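Local coordinates for p22 protein (Trypanosoma brucei, PDB 3JV1) that acts as an accessory factor for the RNA editing of cytochrome oxidase subunit II transcripts and belongs to the Mam33 family, at residues A[74-79]-A[148-153]; A[58-63]-A[156-161]; A[82-87]-A[108-113]. All blocks are in the same frame, centred on the assembly; numbering follows the deposited sequence.

In the fold
The three contacts attach different elements to neighbouring strands of one antiparallel sheet. Interactions 1 and 2 lie on the face covered by helices 135-146 and 152-181, and both are buried. Interaction 1 uses the connection just before helix 152-181, interaction 2 the helix itself, and they meet where L74 CD2 packs on I158 CD1. Interaction 3 is on the other face and only partly buried, with helix 107-111 resting on strand 83-92. The chemistry follows the location. Branched aliphatic side chains fill interaction 2, interaction 1 adds a buried arginine whose charge is paired partly across a subunit boundary, and interaction 3 brings its backbones close through small residues, alanine against alanine.

Interaction 1. Residues A[74-79]-A[148-153]; sequences LDVLVV and RGVNDT
V76 and V150 meet methyl to methyl, V76 CG1 lying 4.3 Å from V150 CG2, and the two contribute nearly equal areas, about 34 and 33 Å². V76 CG1 is anti to its own backbone N (chi1 165°) on a side chain that leaves strand 72-80 toward the connection 148-153. Two residues along, V78 emerges from the same face of the strand and crosses the side chain of R148 at about a right angle. Its CG1 reaches to 4.2 Å from R148 NE, an oblique approach to the guanidinium. Valine suits both strand positions: its branch at CB tolerates the extended backbone and presents a compact, greasy surface.

R148 combines two roles. Its chain runs extended from CG to NE, carrying the guanidinium past V78 to acidic partners: NE forms a salt bridge with E54, and NH2 forms one with D4 of the second subunit. Y144 adds a backbone carbonyl to NH1 and a cation-pi contact, and together these would be expected to offset much of the cost of burying the charge.

R148 and V150 sit at a helix end of well-defined geometry. G149, at positive phi, is the C' residue of a Schellman motif, in which V150 N bonds to L145 O and G149 N to S146 O. A side chain there would press against the preceding carbonyl oxygen, which explains the glycine. V150 then centres an inverse gamma turn, and N151 is the N-cap of the following helix. The connection therefore bridges the end of helix 135-146 and the start of helix 152-181, both lying over the same face of the sheet, with strands 54-63 and 83-92 flanking strand 72-80 beneath.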
loop_
_atom_site.group_PDB
_atom_site.type_symbol
_atom_site.label_atom_id
_atom_site.label_comp_id
_atom_site.label_asym_id
_atom_site.label_seq_id
_atom_site.Cartn_x
_atom_site.Cartn_y
_atom_site.Cartn_z
ATOM N N LEU A 74 3.149 14.650 4.492
ATOM C CA LEU A 74 1.819 15.201 4.638
ATOM C C LEU A 74 1.367 15.779 3.316
ATOM O O LEU A 74 2.179 16.049 2.438
ATOM C CB LEU A 74 1.797 16.275 5.734
ATOM C CG LEU A 74 2.856 17.379 5.735
ATOM C CD1 LEU A 74 2.498 18.460 4.735
ATOM C CD2 LEU A 74 2.945 17.987 7.134
ATOM N N ASP A 75 0.058 15.933 3.174
ATOM C CA ASP A 75 -0.528 16.511 1.981
ATOM C C ASP A 75 -1.090 17.863 2.377
ATOM O O ASP A 75 -1.655 18.020 3.459
ATOM C CB ASP A 75 -1.691 15.669 1.456
ATOM C CG ASP A 75 -1.241 14.446 0.692
ATOM O OD1 ASP A 75 -0.051 14.356 0.329
ATOM O OD2 ASP A 75 -2.097 13.577 0.444
ATOM N N VAL A 76 -0.931 18.835 1.495
ATOM C CA VAL A 76 -1.469 20.155 1.730
ATOM C C VAL A 76 -2.448 20.398 0.594
ATOM O O VAL A 76 -2.064 20.416 -0.575
ATOM C CB VAL A 76 -0.368 21.225 1.720
ATOM C CG1 VAL A 76 -0.985 22.617 1.599
ATOM C CG2 VAL A 76 0.433 21.132 3.009
ATOM N N LEU A 77 -3.720 20.551 0.931
ATOM C CA LEU A 77 -4.723 20.804 -0.096
ATOM C C LEU A 77 -5.228 22.238 -0.037
ATOM O O LEU A 77 -5.464 22.784 1.043
ATOM C CB LEU A 77 -5.913 19.853 0.052
ATOM C CG LEU A 77 -5.678 18.343 -0.078
ATOM C CD1 LEU A 77 -5.161 17.777 1.235
ATOM C CD2 LEU A 77 -6.988 17.669 -0.456
ATOM N N VAL A 78 -5.365 22.851 -1.207
ATOM C CA VAL A 78 -5.890 24.202 -1.312
ATOM C C VAL A 78 -7.140 24.001 -2.147
ATOM O O VAL A 78 -7.061 23.696 -3.335
ATOM C CB VAL A 78 -4.900 25.152 -2.013
ATOM C CG1 VAL A 78 -5.519 26.547 -2.136
ATOM C CG2 VAL A 78 -3.601 25.221 -1.209
ATOM N N VAL A 79 -8.293 24.142 -1.500
ATOM C CA VAL A 79 -9.579 23.912 -2.139
ATOM C C VAL A 79 -10.373 25.182 -2.382
ATOM O O VAL A 79 -10.547 26.006 -1.489
ATOM C CB VAL A 79 -10.431 22.947 -1.279
ATOM C CG1 VAL A 79 -11.651 22.470 -2.062
ATOM C CG2 VAL A 79 -9.576 21.767 -0.835
ATOM N N ARG A 148 0.077 31.568 2.225
ATOM C CA ARG A 148 -1.038 30.951 2.916
ATOM C C ARG A 148 -0.647 30.383 4.284
ATOM O O ARG A 148 -1.404 29.629 4.893
ATOM C CB ARG A 148 -1.656 29.866 2.024
ATOM C CG ARG A 148 -2.301 30.459 0.773
ATOM C CD ARG A 148 -2.629 29.436 -0.308
ATOM N NE ARG A 148 -3.436 30.070 -1.344
ATOM C CZ ARG A 148 -3.028 31.109 -2.069
ATOM N NH1 ARG A 148 -1.816 31.614 -1.885
ATOM N NH2 ARG A 148 -3.852 31.686 -2.930
ATOM N N GLY A 149 0.532 30.751 4.771
ATOM C CA GLY A 149 0.961 30.265 6.074
ATOM C C GLY A 149 1.707 28.945 6.087
ATOM O O GLY A 149 2.170 28.507 7.139
ATOM N N VAL A 150 1.827 28.295 4.934
ATOM C CA VAL A 150 2.547 27.028 4.872
ATOM C C VAL A 150 4.010 27.384 4.690
ATOM O O VAL A 150 4.534 27.420 3.575
ATOM C CB VAL A 150 2.059 26.160 3.704
ATOM C CG1 VAL A 150 2.712 24.794 3.769
ATOM C CG2 VAL A 150 0.539 26.030 3.763
ATOM N N ASN A 151 4.656 27.656 5.819
ATOM C CA ASN A 151 6.046 28.072 5.855
ATOM C C ASN A 151 6.831 27.298 6.910
ATOM O O ASN A 151 6.339 26.309 7.455
ATOM C CB ASN A 151 6.086 29.576 6.140
ATOM C CG ASN A 151 5.118 29.978 7.243
ATOM O OD1 ASN A 151 4.615 31.104 7.273
ATOM N ND2 ASN A 151 4.858 29.059 8.161
ATOM N N ASP A 152 8.050 27.751 7.191
ATOM C CA ASP A 152 8.908 27.090 8.171
ATOM C C ASP A 152 8.318 27.118 9.568
ATOM O O ASP A 152 8.567 26.220 10.372
ATOM C CB ASP A 152 10.295 27.733 8.200
ATOM C CG ASP A 152 11.058 27.523 6.915
ATOM O OD1 ASP A 152 10.976 26.414 6.349
ATOM O OD2 ASP A 152 11.750 28.463 6.473
ATOM N N THR A 153 7.537 28.152 9.853
ATOM C CA THR A 153 6.906 28.277 11.157
ATOM C C THR A 153 5.927 27.127 11.344
ATOM O O THR A 153 5.902 26.491 12.389
ATOM C CB THR A 153 6.135 29.595 11.276
ATOM O OG1 THR A 153 7.002 30.686 10.954
ATOM C CG2 THR A 153 5.608 29.770 12.688
#

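Interaction 2. Residues A[58-63]-A[156-161]; sequences LQLTGE and NFIDQF
Where I158 meets L58 and L60, the long C-terminal helix 152-181 packs onto a face of the antiparallel sheet, in the hydrophobic core near the centre of the chain. I158 supplies the whole helical side of this contact and gives one branch to each leucine. Its CD1 touches L58 CD1 at 4.0 Å, while its CG2 lies 4.3 Å from L60 CD1. The torsions explain the division: CG1 sits beside the backbone N (chi1 -73°) and continues extended to CD1 (chi2 176°), whereas CG2 occupies the position anti to that N. Isoleucine, branched at CB, can thus meet two neighbours with two arms from a single helical position.

L58 and L60, two residues apart on an extended strand, project from the same face. Leucine is long enough to span the distance to the helix, with L60 CA and I158 CA 9.2 Å apart. No hydrogen bond crosses the gap; the contact consists entirely of methyl packing. L74, on the adjacent strand 72-80, also touches I158, widening the apolar platform.

Just beyond L60 the regular pairing with strand 72-80 is disturbed by a classic beta bulge, in which T61 and G62 both face T73; the backbone of G62 takes a conformation suited to glycine. On the helix, D159 makes a salt bridge to R72. A helix laid across an antiparallel sheet through such aliphatic contacts is consistent with the helix-on-sheet architecture of the Mam33 family, which includes human p32.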
loop_
_atom_site.group_PDB
_atom_site.type_symbol
_atom_site.label_atom_id
_atom_site.label_comp_id
_atom_site.label_asym_id
_atom_site.label_seq_id
_atom_site.Cartn_x
_atom_site.Cartn_y
_atom_site.Cartn_z
ATOM N N LEU A 58 -4.283 20.452 5.943
ATOM C CA LEU A 58 -3.025 19.761 6.188
ATOM C C LEU A 58 -3.350 18.390 6.760
ATOM O O LEU A 58 -3.938 18.300 7.833
ATOM C CB LEU A 58 -2.184 20.533 7.207
ATOM C CG LEU A 58 -1.193 21.616 6.786
ATOM C CD1 LEU A 58 0.164 20.986 6.531
ATOM C CD2 LEU A 58 -1.710 22.370 5.568
ATOM N N GLN A 59 -2.964 17.335 6.054
ATOM C CA GLN A 59 -3.225 15.969 6.515
ATOM C C GLN A 59 -1.918 15.192 6.581
ATOM O O GLN A 59 -1.292 14.967 5.542
ATOM C CB GLN A 59 -4.155 15.226 5.545
ATOM C CG GLN A 59 -5.342 16.010 5.039
ATOM C CD GLN A 59 -6.146 15.237 4.004
ATOM O OE1 GLN A 59 -5.592 14.713 3.037
ATOM N NE2 GLN A 59 -7.459 15.171 4.199
ATOM N N LEU A 60 -1.500 14.789 7.779
ATOM C CA LEU A 60 -0.271 14.001 7.915
ATOM C C LEU A 60 -0.542 12.668 7.244
ATOM O O LEU A 60 -1.621 12.105 7.412
ATOM C CB LEU A 60 0.071 13.760 9.384
ATOM C CG LEU A 60 0.794 14.854 10.171
ATOM C CD1 LEU A 60 2.246 14.896 9.746
ATOM C CD2 LEU A 60 0.121 16.193 9.959
ATOM N N THR A 61 0.422 12.166 6.480
ATOM C CA THR A 61 0.232 10.902 5.788
ATOM C C THR A 61 1.213 9.810 6.209
ATOM O O THR A 61 1.100 8.668 5.764
ATOM C CB THR A 61 0.315 11.083 4.249
ATOM O OG1 THR A 61 1.570 11.672 3.903
ATOM C CG2 THR A 61 -0.805 11.970 3.751
ATOM N N GLY A 62 2.176 10.152 7.060
ATOM C CA GLY A 62 3.120 9.146 7.508
ATOM C C GLY A 62 4.492 9.640 7.911
ATOM O O GLY A 62 4.750 10.843 7.967
ATOM N N GLU A 63 5.360 8.679 8.213
ATOM C CA GLU A 63 6.746 8.913 8.611
ATOM C C GLU A 63 7.491 7.928 7.723
ATOM O O GLU A 63 7.021 6.811 7.530
ATOM C CB GLU A 63 6.949 8.547 10.081
ATOM C CG GLU A 63 5.962 9.201 11.043
ATOM C CD GLU A 63 4.531 8.717 10.847
ATOM O OE1 GLU A 63 4.300 7.491 10.910
ATOM O OE2 GLU A 63 3.634 9.562 10.635
ATOM N N ASN A 156 7.680 23.858 11.514
ATOM C CA ASN A 156 8.272 23.781 12.835
ATOM C C ASN A 156 7.220 23.360 13.858
ATOM O O ASN A 156 7.509 22.576 14.763
ATOM C CB ASN A 156 8.861 25.142 13.200
ATOM C CG ASN A 156 9.894 25.050 14.290
ATOM O OD1 ASN A 156 9.568 25.006 15.476
ATOM N ND2 ASN A 156 11.158 25.009 13.894
ATOM N N PHE A 157 6.003 23.883 13.717
ATOM C CA PHE A 157 4.923 23.527 14.625
ATOM C C PHE A 157 4.548 22.055 14.481
ATOM O O PHE A 157 4.215 21.400 15.459
ATOM C CB PHE A 157 3.669 24.357 14.363
ATOM C CG PHE A 157 2.452 23.839 15.085
ATOM C CD1 PHE A 157 2.251 24.120 16.428
ATOM C CD2 PHE A 157 1.541 23.018 14.431
ATOM C CE1 PHE A 157 1.161 23.591 17.112
ATOM C CE2 PHE A 157 0.455 22.485 15.103
ATOM C CZ PHE A 157 0.261 22.772 16.447
ATOM N N ILE A 158 4.582 21.549 13.256
ATOM C CA ILE A 158 4.243 20.158 13.002
ATOM C C ILE A 158 5.184 19.178 13.711
ATOM O O ILE A 158 4.728 18.175 14.255
ATOM C CB ILE A 158 4.223 19.875 11.479
ATOM C CG1 ILE A 158 2.975 20.516 10.870
ATOM C CG2 ILE A 158 4.248 18.376 11.208
ATOM C CD1 ILE A 158 2.889 20.404 9.379
ATOM N N ASP A 159 6.487 19.461 13.695
ATOM C CA ASP A 159 7.458 18.590 14.361
ATOM C C ASP A 159 7.231 18.652 15.859
ATOM O O ASP A 159 7.132 17.625 16.531
ATOM C CB ASP A 159 8.901 19.021 14.073
ATOM C CG ASP A 159 9.367 18.638 12.685
ATOM O OD1 ASP A 159 9.051 17.515 12.236
ATOM O OD2 ASP A 159 10.071 19.455 12.048
ATOM N N GLN A 160 7.165 19.872 16.379
ATOM C CA GLN A 160 6.940 20.081 17.803
ATOM C C GLN A 160 5.641 19.436 18.284
ATOM O O GLN A 160 5.629 18.745 19.305
ATOM C CB GLN A 160 6.927 21.575 18.123
ATOM C CG GLN A 160 8.301 22.167 18.393
ATOM C CD GLN A 160 8.264 23.681 18.563
ATOM O OE1 GLN A 160 7.394 24.224 19.245
ATOM N NE2 GLN A 160 9.222 24.366 17.948
ATOM N N PHE A 161 4.547 19.653 17.557
ATOM C CA PHE A 161 3.281 19.061 17.968
ATOM C C PHE A 161 3.328 17.531 17.902
ATOM O O PHE A 161 2.801 16.852 18.772
ATOM C CB PHE A 161 2.123 19.567 17.101
ATOM C CG PHE A 161 0.778 19.320 17.713
ATOM C CD1 PHE A 161 0.300 20.150 18.722
ATOM C CD2 PHE A 161 0.018 18.221 17.336
ATOM C CE1 PHE A 161 -0.914 19.889 19.348
ATOM C CE2 PHE A 161 -1.198 17.947 17.956
ATOM C CZ PHE A 161 -1.664 18.783 18.965
#

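Interaction 3. Residues A[82-87]-A[108-113]; sequences GKALVF and KLALDT
A84 overlaps A110 methyl on methyl, the two CB atoms 3.9 Å apart, where the short helix 107-111 lies against strand 83-92 of the antiparallel sheet. This helix follows the beta hairpin of strands 83-92 and 95-104, so the chain folds back over the hairpin's first strand as soon as the second one ends. Alanine suits both positions because its side chain ends at CB: the backbones come close, with A84 CA and A110 CA 6.7 Å apart. V86, on the same side of the strand, points toward the helix but adds just a little buried surface.

At the outer end, G82 O comes within 4.5 Å of K108 N, a mere approach, since the backbone hydrogen-bond partner of G82 is G107. The K108 chain leads away from the strand, as befits an exposed lysine. G82 has positive phi, a conformation glycine adopts readily. The opposite face of the strand carries L85 and F87, which pack on Y144 of helix 135-146, and L85 also touches F180 of the second subunit. The helix finishes at L111, and its final turn is closed by D112 N donating to K108 O at 3.0 Å.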
loop_
_atom_site.group_PDB
_atom_site.type_symbol
_atom_site.label_atom_id
_atom_site.label_comp_id
_atom_site.label_asym_id
_atom_site.label_seq_id
_atom_site.Cartn_x
_atom_site.Cartn_y
_atom_site.Cartn_z
ATOM N N GLY A 82 -14.752 23.978 -5.859
ATOM C CA GLY A 82 -14.921 22.574 -6.188
ATOM C C GLY A 82 -13.693 21.875 -6.741
ATOM O O GLY A 82 -13.777 20.731 -7.188
ATOM N N LYS A 83 -12.549 22.551 -6.709
ATOM C CA LYS A 83 -11.305 21.965 -7.208
ATOM C C LYS A 83 -10.215 22.078 -6.146
ATOM O O LYS A 83 -10.346 22.842 -5.194
ATOM C CB LYS A 83 -10.853 22.685 -8.479
ATOM C CG LYS A 83 -11.865 22.642 -9.606
ATOM C CD LYS A 83 -11.353 23.397 -10.836
ATOM C CE LYS A 83 -12.393 23.419 -11.948
ATOM N NZ LYS A 83 -12.752 22.039 -12.396
ATOM N N ALA A 84 -9.137 21.322 -6.306
ATOM C CA ALA A 84 -8.058 21.393 -5.337
ATOM C C ALA A 84 -6.663 21.255 -5.923
ATOM O O ALA A 84 -6.433 20.505 -6.869
ATOM C CB ALA A 84 -8.261 20.336 -4.260
ATOM N N LEU A 85 -5.737 22.007 -5.340
ATOM C CA LEU A 85 -4.332 21.963 -5.708
ATOM C C LEU A 85 -3.806 21.136 -4.537
ATOM O O LEU A 85 -3.962 21.535 -3.380
ATOM C CB LEU A 85 -3.716 23.362 -5.663
ATOM C CG LEU A 85 -2.860 23.838 -6.839
ATOM C CD1 LEU A 85 -2.263 25.197 -6.499
ATOM C CD2 LEU A 85 -1.772 22.835 -7.153
ATOM N N VAL A 86 -3.204 19.987 -4.829
ATOM C CA VAL A 86 -2.699 19.110 -3.786
ATOM C C VAL A 86 -1.180 18.960 -3.797
ATOM O O VAL A 86 -0.607 18.435 -4.747
ATOM C CB VAL A 86 -3.352 17.712 -3.901
ATOM C CG1 VAL A 86 -2.946 16.842 -2.718
ATOM C CG2 VAL A 86 -4.874 17.858 -3.951
ATOM N N PHE A 87 -0.542 19.424 -2.728
ATOM C CA PHE A 87 0.908 19.362 -2.581
ATOM C C PHE A 87 1.334 18.165 -1.736
ATOM O O PHE A 87 0.946 18.051 -0.567
ATOM C CB PHE A 87 1.424 20.636 -1.909
ATOM C CG PHE A 87 1.222 21.887 -2.724
ATOM C CD1 PHE A 87 2.224 22.347 -3.580
ATOM C CD2 PHE A 87 0.030 22.598 -2.639
ATOM C CE1 PHE A 87 2.034 23.500 -4.336
ATOM C CE2 PHE A 87 -0.171 23.758 -3.395
ATOM C CZ PHE A 87 0.835 24.210 -4.245
ATOM N N LYS A 108 -14.193 17.201 -4.438
ATOM C CA LYS A 108 -14.871 16.322 -3.501
ATOM C C LYS A 108 -14.068 15.035 -3.358
ATOM O O LYS A 108 -13.896 14.518 -2.256
ATOM C CB LYS A 108 -16.285 16.024 -4.002
ATOM C CG LYS A 108 -17.119 15.163 -3.077
ATOM C CD LYS A 108 -18.530 15.007 -3.633
ATOM C CE LYS A 108 -19.208 16.365 -3.785
ATOM N NZ LYS A 108 -20.578 16.274 -4.369
ATOM N N LEU A 109 -13.576 14.514 -4.474
ATOM C CA LEU A 109 -12.772 13.305 -4.433
ATOM C C LEU A 109 -11.460 13.618 -3.722
ATOM O O LEU A 109 -10.960 12.819 -2.938
ATOM C CB LEU A 109 -12.492 12.797 -5.845
ATOM C CG LEU A 109 -11.571 11.579 -5.964
ATOM C CD1 LEU A 109 -12.140 10.390 -5.203
ATOM C CD2 LEU A 109 -11.409 11.239 -7.439
ATOM N N ALA A 110 -10.910 14.796 -3.996
ATOM C CA ALA A 110 -9.659 15.210 -3.377
ATOM C C ALA A 110 -9.772 15.223 -1.851
ATOM O O ALA A 110 -8.842 14.831 -1.151
ATOM C CB ALA A 110 -9.260 16.589 -3.885
ATOM N N LEU A 111 -10.917 15.668 -1.345
ATOM C CA LEU A 111 -11.150 15.738 0.096
ATOM C C LEU A 111 -11.482 14.382 0.719
ATOM O O LEU A 111 -11.228 14.152 1.902
ATOM C CB LEU A 111 -12.293 16.712 0.390
ATOM C CG LEU A 111 -12.016 18.190 0.136
ATOM C CD1 LEU A 111 -13.290 18.983 0.324
ATOM C CD2 LEU A 111 -10.942 18.677 1.083
ATOM N N ASP A 112 -12.061 13.494 -0.077
ATOM C CA ASP A 112 -12.439 12.172 0.397
ATOM C C ASP A 112 -11.195 11.412 0.837
ATOM O O ASP A 112 -10.260 11.239 0.059
ATOM C CB ASP A 112 -13.141 11.407 -0.720
ATOM C CG ASP A 112 -13.883 10.188 -0.218
ATOM O OD1 ASP A 112 -13.455 9.604 0.801
ATOM O OD2 ASP A 112 -14.888 9.809 -0.856
ATOM N N THR A 113 -11.182 10.952 2.082
ATOM C CA THR A 113 -10.031 10.216 2.582
ATOM C C THR A 113 -10.280 8.713 2.749
ATOM O O THR A 113 -9.475 8.025 3.361
ATOM C CB THR A 113 -9.554 10.788 3.934
ATOM O OG1 THR A 113 -10.651 10.823 4.853
ATOM C CG2 THR A 113 -9.002 12.196 3.754
#